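Local coordinates for cell division control protein Cdc48 (PDB 5E7P), which probably binds and hydrolyses ATP as a Cdc48-type AAA ATPase with two nucleotide-binding modules, both found here with ADP, at residues S546-K551 against F571-D576; A500-L505 against R537-S542. One frame throughout, in Å; residues are numbered along the deposited sequence.

Overall arrangement
Both contacts belong to the second AAA module and follow each other along the chain: contact 2 packs helix 491-506 on the end of helix 534-539, and contact 1 sets the next strand, 546-551, against helix 563-576. Their centres lie about 14 Å apart, and they touch where Val-547 CG2 packs 3.5 Å from Ala-540 O. Helix 534-539 directly follows ADP-binding residues Lys-532 and Thr-533, and the side chain of Leu-539 is about 12 Å from bound ADP. Contact 1 faces the other module instead, with the Arg-573 side chain about 9 Å from that of Lys-276, a residue of the first ADP site.

Contact 1: residues S546-K551 against F571-D576; sequences SVHAVK and FARARD
His-548 lies with one ring face over the backbone of helix 563-576 where Arg-573 passes into Ala-574. The CA of Ala-574 is 3.9 Å from the ring centroid and 20° off the ring normal, a CH-pi contact. The Ala-574 methyl group adds a second touch, its CB 3.8 Å from His-548 CD2. At the ND1-CE1 rim the Arg-573 chain crosses the histidine side chain obliquely, its CD 3.5 Å from His-548 ND1. With CG anti to the backbone N, the arginine runs CG and CD past this rim before bending at chi3. The guanidinium and imidazole planes are only 17° apart, yet the two groups do not stack, because His-548 CB and ND1 meet the guanidinium at its edge. No hydrogen bond joins the segments.

Further out, NE2 of the ring and NE of the arginine have their own partners. His-548 NE2 donates to Ser-546 OG over 3.0 Å, with the acceptor tilted 24° from the ring plane, and makes a weak bond to Ser-580 OG, itself hydrogen-bonded to Ser-546 OG. Arg-573 NE forms a salt bridge with Glu-386 on a strand of the first module's sheet. Backbone bonds join 546-551, an outermost strand of the parallel sheet, to strand 580-585. Helices 552-558 and 563-576 lie on the connection between these strands, a right-handed beta-alpha-beta crossover of the RecA-like AAA core.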
ATOM      1  N   SER A 546      12.814  -5.410   0.326  1.00 30.22           N
ATOM      2  CA  SER A 546      11.505  -6.048   0.269  1.00 30.05           C
ATOM      3  C   SER A 546      11.037  -6.438   1.670  1.00 29.54           C
ATOM      4  O   SER A 546      11.791  -7.021   2.448  1.00 32.21           O
ATOM      5  CB  SER A 546      11.521  -7.256  -0.673  1.00 28.59           C
ATOM      6  OG  SER A 546      12.503  -8.202  -0.289  1.00 28.25           O
ATOM      7  N   VAL A 547       9.793  -6.101   1.989  1.00 26.57           N
ATOM      8  CA  VAL A 547       9.241  -6.369   3.312  1.00 25.87           C
ATOM      9  C   VAL A 547       8.247  -7.523   3.270  1.00 28.17           C
ATOM     10  O   VAL A 547       7.364  -7.568   2.416  1.00 29.78           O
ATOM     11  CB  VAL A 547       8.559  -5.120   3.899  1.00 26.28           C
ATOM     12  CG1 VAL A 547       7.957  -5.424   5.274  1.00 24.48           C
ATOM     13  CG2 VAL A 547       9.557  -3.969   3.977  1.00 25.50           C
ATOM     14  N   HIS A 548       8.408  -8.457   4.199  1.00 29.46           N
ATOM     15  CA  HIS A 548       7.559  -9.634   4.275  1.00 33.29           C
ATOM     16  C   HIS A 548       7.083  -9.782   5.715  1.00 34.42           C
ATOM     17  O   HIS A 548       7.823 -10.257   6.577  1.00 34.34           O
ATOM     18  CB  HIS A 548       8.342 -10.868   3.821  1.00 34.80           C
ATOM     19  CG  HIS A 548       9.140 -10.643   2.574  1.00 37.60           C
ATOM     20  ND1 HIS A 548       8.635 -10.880   1.313  1.00 40.86           N
ATOM     21  CD2 HIS A 548      10.401 -10.182   2.392  1.00 37.73           C
ATOM     22  CE1 HIS A 548       9.554 -10.587   0.409  1.00 39.99           C
ATOM     23  NE2 HIS A 548      10.634 -10.158   1.038  1.00 39.22           N
ATOM     24  N   ALA A 549       5.846  -9.362   5.967  1.00 34.58           N
ATOM     25  CA  ALA A 549       5.348  -9.220   7.331  1.00 33.63           C
ATOM     26  C   ALA A 549       4.076 -10.011   7.596  1.00 39.37           C
ATOM     27  O   ALA A 549       3.182 -10.066   6.753  1.00 42.91           O
ATOM     28  CB  ALA A 549       5.116  -7.757   7.643  1.00 30.78           C
ATOM     29  N   VAL A 550       4.001 -10.620   8.776  1.00 40.72           N
ATOM     30  CA  VAL A 550       2.794 -11.318   9.211  1.00 42.81           C
ATOM     31  C   VAL A 550       2.448 -10.980  10.661  1.00 45.07           C
ATOM     32  O   VAL A 550       3.326 -10.659  11.460  1.00 44.64           O
ATOM     33  CB  VAL A 550       2.923 -12.856   9.075  1.00 41.44           C
ATOM     34  CG1 VAL A 550       3.224 -13.247   7.635  1.00 41.72           C
ATOM     35  CG2 VAL A 550       3.983 -13.402  10.025  1.00 39.37           C
ATOM     36  N   LYS A 551       1.158 -11.032  10.983  1.00 47.79           N
ATOM     37  CA  LYS A 551       0.708 -10.962  12.368  1.00 50.26           C
ATOM     38  C   LYS A 551       0.499 -12.377  12.883  1.00 53.21           C
ATOM     39  O   LYS A 551      -0.228 -13.162  12.269  1.00 54.28           O
ATOM     40  CB  LYS A 551      -0.599 -10.178  12.484  1.00 53.39           C
ATOM     41  CG  LYS A 551      -0.430  -8.671  12.541  1.00 55.84           C
ATOM     42  CD  LYS A 551      -1.684  -7.991  13.083  1.00 60.10           C
ATOM     43  CE  LYS A 551      -1.642  -7.836  14.607  1.00 63.25           C
ATOM     44  NZ  LYS A 551      -1.595  -9.135  15.340  1.00 65.23           N
ATOM     45  N   PHE A 571       9.379 -17.295   4.513  1.00 30.42           N
ATOM     46  CA  PHE A 571      10.832 -17.211   4.524  1.00 30.05           C
ATOM     47  C   PHE A 571      11.437 -17.478   3.154  1.00 30.71           C
ATOM     48  O   PHE A 571      12.403 -16.823   2.764  1.00 31.75           O
ATOM     49  CB  PHE A 571      11.425 -18.145   5.582  1.00 31.56           C
ATOM     50  CG  PHE A 571      11.310 -17.611   6.982  1.00 31.41           C
ATOM     51  CD1 PHE A 571      10.167 -17.837   7.732  1.00 31.10           C
ATOM     52  CD2 PHE A 571      12.337 -16.862   7.538  1.00 29.16           C
ATOM     53  CE1 PHE A 571      10.055 -17.334   9.019  1.00 30.67           C
ATOM     54  CE2 PHE A 571      12.232 -16.358   8.822  1.00 28.32           C
ATOM     55  CZ  PHE A 571      11.090 -16.595   9.564  1.00 29.82           C
ATOM     56  N   ALA A 572      10.858 -18.427   2.420  1.00 30.39           N
ATOM     57  CA  ALA A 572      11.321 -18.728   1.067  1.00 28.98           C
ATOM     58  C   ALA A 572      11.140 -17.526   0.147  1.00 26.64           C
ATOM     59  O   ALA A 572      11.968 -17.285  -0.731  1.00 26.39           O
ATOM     60  CB  ALA A 572      10.598 -19.948   0.497  1.00 28.37           C
ATOM     61  N   ARG A 573      10.061 -16.777   0.348  1.00 25.58           N
ATOM     62  CA  ARG A 573       9.838 -15.562  -0.429  1.00 28.98           C
ATOM     63  C   ARG A 573      10.854 -14.492  -0.041  1.00 28.33           C
ATOM     64  O   ARG A 573      11.302 -13.713  -0.879  1.00 27.08           O
ATOM     65  CB  ARG A 573       8.420 -15.020  -0.236  1.00 28.86           C
ATOM     66  CG  ARG A 573       8.049 -13.941  -1.251  1.00 30.29           C
ATOM     67  CD  ARG A 573       6.920 -13.042  -0.762  1.00 35.25           C
ATOM     68  NE  ARG A 573       5.771 -13.806  -0.290  1.00 41.64           N
ATOM     69  CZ  ARG A 573       5.388 -13.870   0.982  1.00 42.92           C
ATOM     70  NH1 ARG A 573       6.057 -13.203   1.911  1.00 39.17           N
ATOM     71  NH2 ARG A 573       4.330 -14.596   1.320  1.00 46.37           N
ATOM     72  N   ALA A 574      11.211 -14.461   1.237  1.00 27.17           N
ATOM     73  CA  ALA A 574      12.164 -13.482   1.737  1.00 27.80           C
ATOM     74  C   ALA A 574      13.561 -13.775   1.204  1.00 30.01           C
ATOM     75  O   ALA A 574      14.269 -12.869   0.761  1.00 30.69           O
ATOM     76  CB  ALA A 574      12.160 -13.465   3.260  1.00 25.23           C
ATOM     77  N   ARG A 575      13.950 -15.045   1.244  1.00 31.92           N
ATOM     78  CA  ARG A 575      15.246 -15.464   0.722  1.00 35.04           C
ATOM     79  C   ARG A 575      15.379 -15.140  -0.764  1.00 35.18           C
ATOM     80  O   ARG A 575      16.427 -14.680  -1.216  1.00 36.13           O
ATOM     81  CB  ARG A 575      15.474 -16.963   0.959  1.00 39.20           C
ATOM     82  CG  ARG A 575      15.951 -17.307   2.362  1.00 43.61           C
ATOM     83  CD  ARG A 575      16.335 -18.780   2.489  1.00 49.21           C
ATOM     84  NE  ARG A 575      15.229 -19.603   2.973  1.00 54.60           N
ATOM     85  CZ  ARG A 575      14.476 -20.385   2.203  1.00 59.68           C
ATOM     86  NH1 ARG A 575      14.709 -20.463   0.900  1.00 61.71           N
ATOM     87  NH2 ARG A 575      13.493 -21.095   2.740  1.00 61.63           N
ATOM     88  N   ASP A 576      14.305 -15.374  -1.516  1.00 34.23           N
ATOM     89  CA  ASP A 576      14.315 -15.164  -2.962  1.00 34.96           C
ATOM     90  C   ASP A 576      14.196 -13.694  -3.356  1.00 35.96           C
ATOM     91  O   ASP A 576      14.441 -13.336  -4.507  1.00 38.29           O
ATOM     92  CB  ASP A 576      13.197 -15.974  -3.631  1.00 37.75           C
ATOM     93  CG  ASP A 576      13.428 -17.475  -3.548  1.00 41.25           C
ATOM     94  OD1 ASP A 576      14.580 -17.895  -3.310  1.00 43.28           O
ATOM     95  OD2 ASP A 576      12.457 -18.238  -3.729  1.00 41.78           O
TER

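Contact 2: residues A500-L505 against R537-S542; sequences AVLWPL and RALASS
Val-501 meets Leu-539 through its CG1 methyl, which stands 4.0 Å from Leu-539 CD2. Its CB is almost as near to that same methyl, so a single leucine branch is met by both atoms. A chi1 of 175° sets CG1 opposite the backbone N and beside the carbonyl carbon, the rotation that turns this methyl to Leu-539 CD2. Val-501 also packs on Val-624 of strand 623-629, and so reaches the central sheet as well as the helix end.

One residue on, Leu-502 carries the larger share. Its side chain and that of Leu-539 run past each other in opposite directions, bringing the two CD1 methyls to 3.6 Å, while Leu-502 CG lies 3.8 Å from Leu-539 CD1. The two leucines meet at the closest CA pair of the segments, 8.1 Å between Leu-502 CA and Leu-539 CA. In the RecA-like AAA fold, helix 534-539 is the one that follows the P-loop, and here its last turn is flanked by helix 491-506, which comes before helix 508-513 and strand 521-525 in the chain.

Leu-502 CD1 also lies 3.6 Å from Ser-542 OG. That hydroxyl is turned back into its own type I turn, from Leu-539 to Ser-542, where it donates to Leu-539 O over 2.7 Å at a C=O...donor angle of 145°. Thus the oxygen beside the leucine methyl already has a polar partner. Farther along helix 491-506, Leu-505 packs against Leu-545 and Val-624.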
ATOM      1  N   ALA A 500      20.947  -1.984  13.469  1.00 33.44           N
ATOM      2  CA  ALA A 500      20.778  -3.434  13.475  1.00 33.33           C
ATOM      3  C   ALA A 500      20.132  -3.962  12.195  1.00 32.87           C
ATOM      4  O   ALA A 500      20.349  -5.111  11.813  1.00 32.05           O
ATOM      5  CB  ALA A 500      19.974  -3.871  14.693  1.00 33.54           C
ATOM      6  N   VAL A 501      19.346  -3.122  11.532  1.00 32.54           N
ATOM      7  CA  VAL A 501      18.572  -3.572  10.380  1.00 32.29           C
ATOM      8  C   VAL A 501      18.951  -2.871   9.079  1.00 33.75           C
ATOM      9  O   VAL A 501      19.334  -3.523   8.109  1.00 35.02           O
ATOM     10  CB  VAL A 501      17.055  -3.416  10.627  1.00 31.16           C
ATOM     11  CG1 VAL A 501      16.270  -3.769   9.373  1.00 31.00           C
ATOM     12  CG2 VAL A 501      16.620  -4.276  11.804  1.00 29.49           C
ATOM     13  N   LEU A 502      18.838  -1.546   9.055  1.00 33.02           N
ATOM     14  CA  LEU A 502      19.080  -0.787   7.829  1.00 33.92           C
ATOM     15  C   LEU A 502      20.541  -0.801   7.375  1.00 35.51           C
ATOM     16  O   LEU A 502      20.827  -1.061   6.208  1.00 36.37           O
ATOM     17  CB  LEU A 502      18.579   0.651   7.966  1.00 33.14           C
ATOM     18  CG  LEU A 502      17.058   0.799   8.014  1.00 34.65           C
ATOM     19  CD1 LEU A 502      16.657   2.262   7.876  1.00 35.75           C
ATOM     20  CD2 LEU A 502      16.401  -0.048   6.936  1.00 34.25           C
ATOM     21  N   TRP A 503      21.456  -0.516   8.296  1.00 35.21           N
ATOM     22  CA  TRP A 503      22.884  -0.490   7.978  1.00 35.93           C
ATOM     23  C   TRP A 503      23.420  -1.770   7.315  1.00 37.57           C
ATOM     24  O   TRP A 503      24.081  -1.685   6.281  1.00 38.88           O
ATOM     25  CB  TRP A 503      23.719  -0.127   9.212  1.00 33.87           C
ATOM     26  CG  TRP A 503      23.735   1.332   9.532  1.00 35.31           C
ATOM     27  CD1 TRP A 503      23.037   2.320   8.900  1.00 36.11           C
ATOM     28  CD2 TRP A 503      24.496   1.973  10.563  1.00 34.48           C
ATOM     29  NE1 TRP A 503      23.314   3.537   9.477  1.00 36.96           N
ATOM     30  CE2 TRP A 503      24.209   3.350  10.499  1.00 35.62           C
ATOM     31  CE3 TRP A 503      25.390   1.512  11.537  1.00 34.79           C
ATOM     32  CZ2 TRP A 503      24.783   4.273  11.370  1.00 36.77           C
ATOM     33  CZ3 TRP A 503      25.961   2.429  12.398  1.00 36.87           C
ATOM     34  CH2 TRP A 503      25.653   3.794  12.312  1.00 37.69           C
ATOM     35  N   PRO A 504      23.148  -2.958   7.899  1.00 37.22           N
ATOM     36  CA  PRO A 504      23.680  -4.156   7.237  1.00 39.46           C
ATOM     37  C   PRO A 504      23.071  -4.434   5.860  1.00 42.06           C
ATOM     38  O   PRO A 504      23.792  -4.878   4.965  1.00 44.26           O
ATOM     39  CB  PRO A 504      23.332  -5.285   8.217  1.00 36.57           C
ATOM     40  CG  PRO A 504      22.237  -4.745   9.059  1.00 35.32           C
ATOM     41  CD  PRO A 504      22.515  -3.288   9.189  1.00 34.21           C
ATOM     42  N   LEU A 505      21.778  -4.178   5.693  1.00 41.16           N
ATOM     43  CA  LEU A 505      21.115  -4.423   4.414  1.00 41.41           C
ATOM     44  C   LEU A 505      21.534  -3.416   3.344  1.00 45.39           C
ATOM     45  O   LEU A 505      21.671  -3.763   2.171  1.00 51.24           O
ATOM     46  CB  LEU A 505      19.596  -4.408   4.582  1.00 38.74           C
ATOM     47  CG  LEU A 505      19.022  -5.532   5.444  1.00 38.59           C
ATOM     48  CD1 LEU A 505      17.592  -5.228   5.846  1.00 38.37           C
ATOM     49  CD2 LEU A 505      19.100  -6.860   4.713  1.00 39.61           C
ATOM     50  N   ARG A 537       7.103  -0.250  10.936  1.00 35.26           N
ATOM     51  CA  ARG A 537       6.422   0.096   9.694  1.00 36.79           C
ATOM     52  C   ARG A 537       7.039   1.333   9.054  1.00 35.73           C
ATOM     53  O   ARG A 537       7.093   1.446   7.833  1.00 35.65           O
ATOM     54  CB  ARG A 537       4.928   0.311   9.943  1.00 39.08           C
ATOM     55  CG  ARG A 537       4.155  -0.981  10.161  1.00 42.68           C
ATOM     56  CD  ARG A 537       2.765  -0.701  10.686  1.00 45.65           C
ATOM     57  NE  ARG A 537       1.947  -1.905  10.805  1.00 48.09           N
ATOM     58  CZ  ARG A 537       0.772  -1.942  11.425  1.00 49.53           C
ATOM     59  NH1 ARG A 537       0.080  -3.073  11.488  1.00 49.48           N
ATOM     60  NH2 ARG A 537       0.287  -0.840  11.983  1.00 49.41           N
ATOM     61  N   ALA A 538       7.503   2.260   9.886  1.00 36.43           N
ATOM     62  CA  ALA A 538       8.174   3.458   9.397  1.00 36.60           C
ATOM     63  C   ALA A 538       9.532   3.081   8.818  1.00 39.89           C
ATOM     64  O   ALA A 538       9.959   3.616   7.795  1.00 39.73           O
ATOM     65  CB  ALA A 538       8.338   4.462  10.521  1.00 33.18           C
ATOM     66  N   LEU A 539      10.199   2.152   9.492  1.00 42.01           N
ATOM     67  CA  LEU A 539      11.499   1.649   9.076  1.00 42.23           C
ATOM     68  C   LEU A 539      11.385   0.918   7.745  1.00 40.06           C
ATOM     69  O   LEU A 539      12.264   1.011   6.886  1.00 38.40           O
ATOM     70  CB  LEU A 539      12.028   0.684  10.136  1.00 44.72           C
ATOM     71  CG  LEU A 539      13.495   0.278  10.063  1.00 48.28           C
ATOM     72  CD1 LEU A 539      14.376   1.408  10.592  1.00 50.90           C
ATOM     73  CD2 LEU A 539      13.723  -1.011  10.841  1.00 47.67           C
ATOM     74  N   ALA A 540      10.282   0.196   7.582  1.00 39.45           N
ATOM     75  CA  ALA A 540      10.072  -0.653   6.415  1.00 38.87           C
ATOM     76  C   ALA A 540       9.622   0.123   5.182  1.00 40.85           C
ATOM     77  O   ALA A 540       9.220  -0.475   4.193  1.00 45.32           O
ATOM     78  CB  ALA A 540       9.066  -1.748   6.741  1.00 36.65           C
ATOM     79  N   SER A 541       9.682   1.449   5.239  1.00 36.06           N
ATOM     80  CA  SER A 541       9.271   2.270   4.106  1.00 32.65           C
ATOM     81  C   SER A 541      10.469   2.935   3.458  1.00 29.59           C
ATOM     82  O   SER A 541      10.316   3.811   2.608  1.00 29.42           O
ATOM     83  CB  SER A 541       8.279   3.339   4.555  1.00 34.50           C
ATOM     84  OG  SER A 541       7.160   2.749   5.187  1.00 38.13           O
ATOM     85  N   SER A 542      11.660   2.518   3.870  1.00 29.37           N
ATOM     86  CA  SER A 542      12.904   3.112   3.389  1.00 33.59           C
ATOM     87  C   SER A 542      13.118   2.924   1.888  1.00 35.44           C
ATOM     88  O   SER A 542      13.620   3.822   1.212  1.00 38.40           O
ATOM     89  CB  SER A 542      14.093   2.530   4.158  1.00 36.16           C
ATOM     90  OG  SER A 542      13.931   2.703   5.556  1.00 38.00           O
TER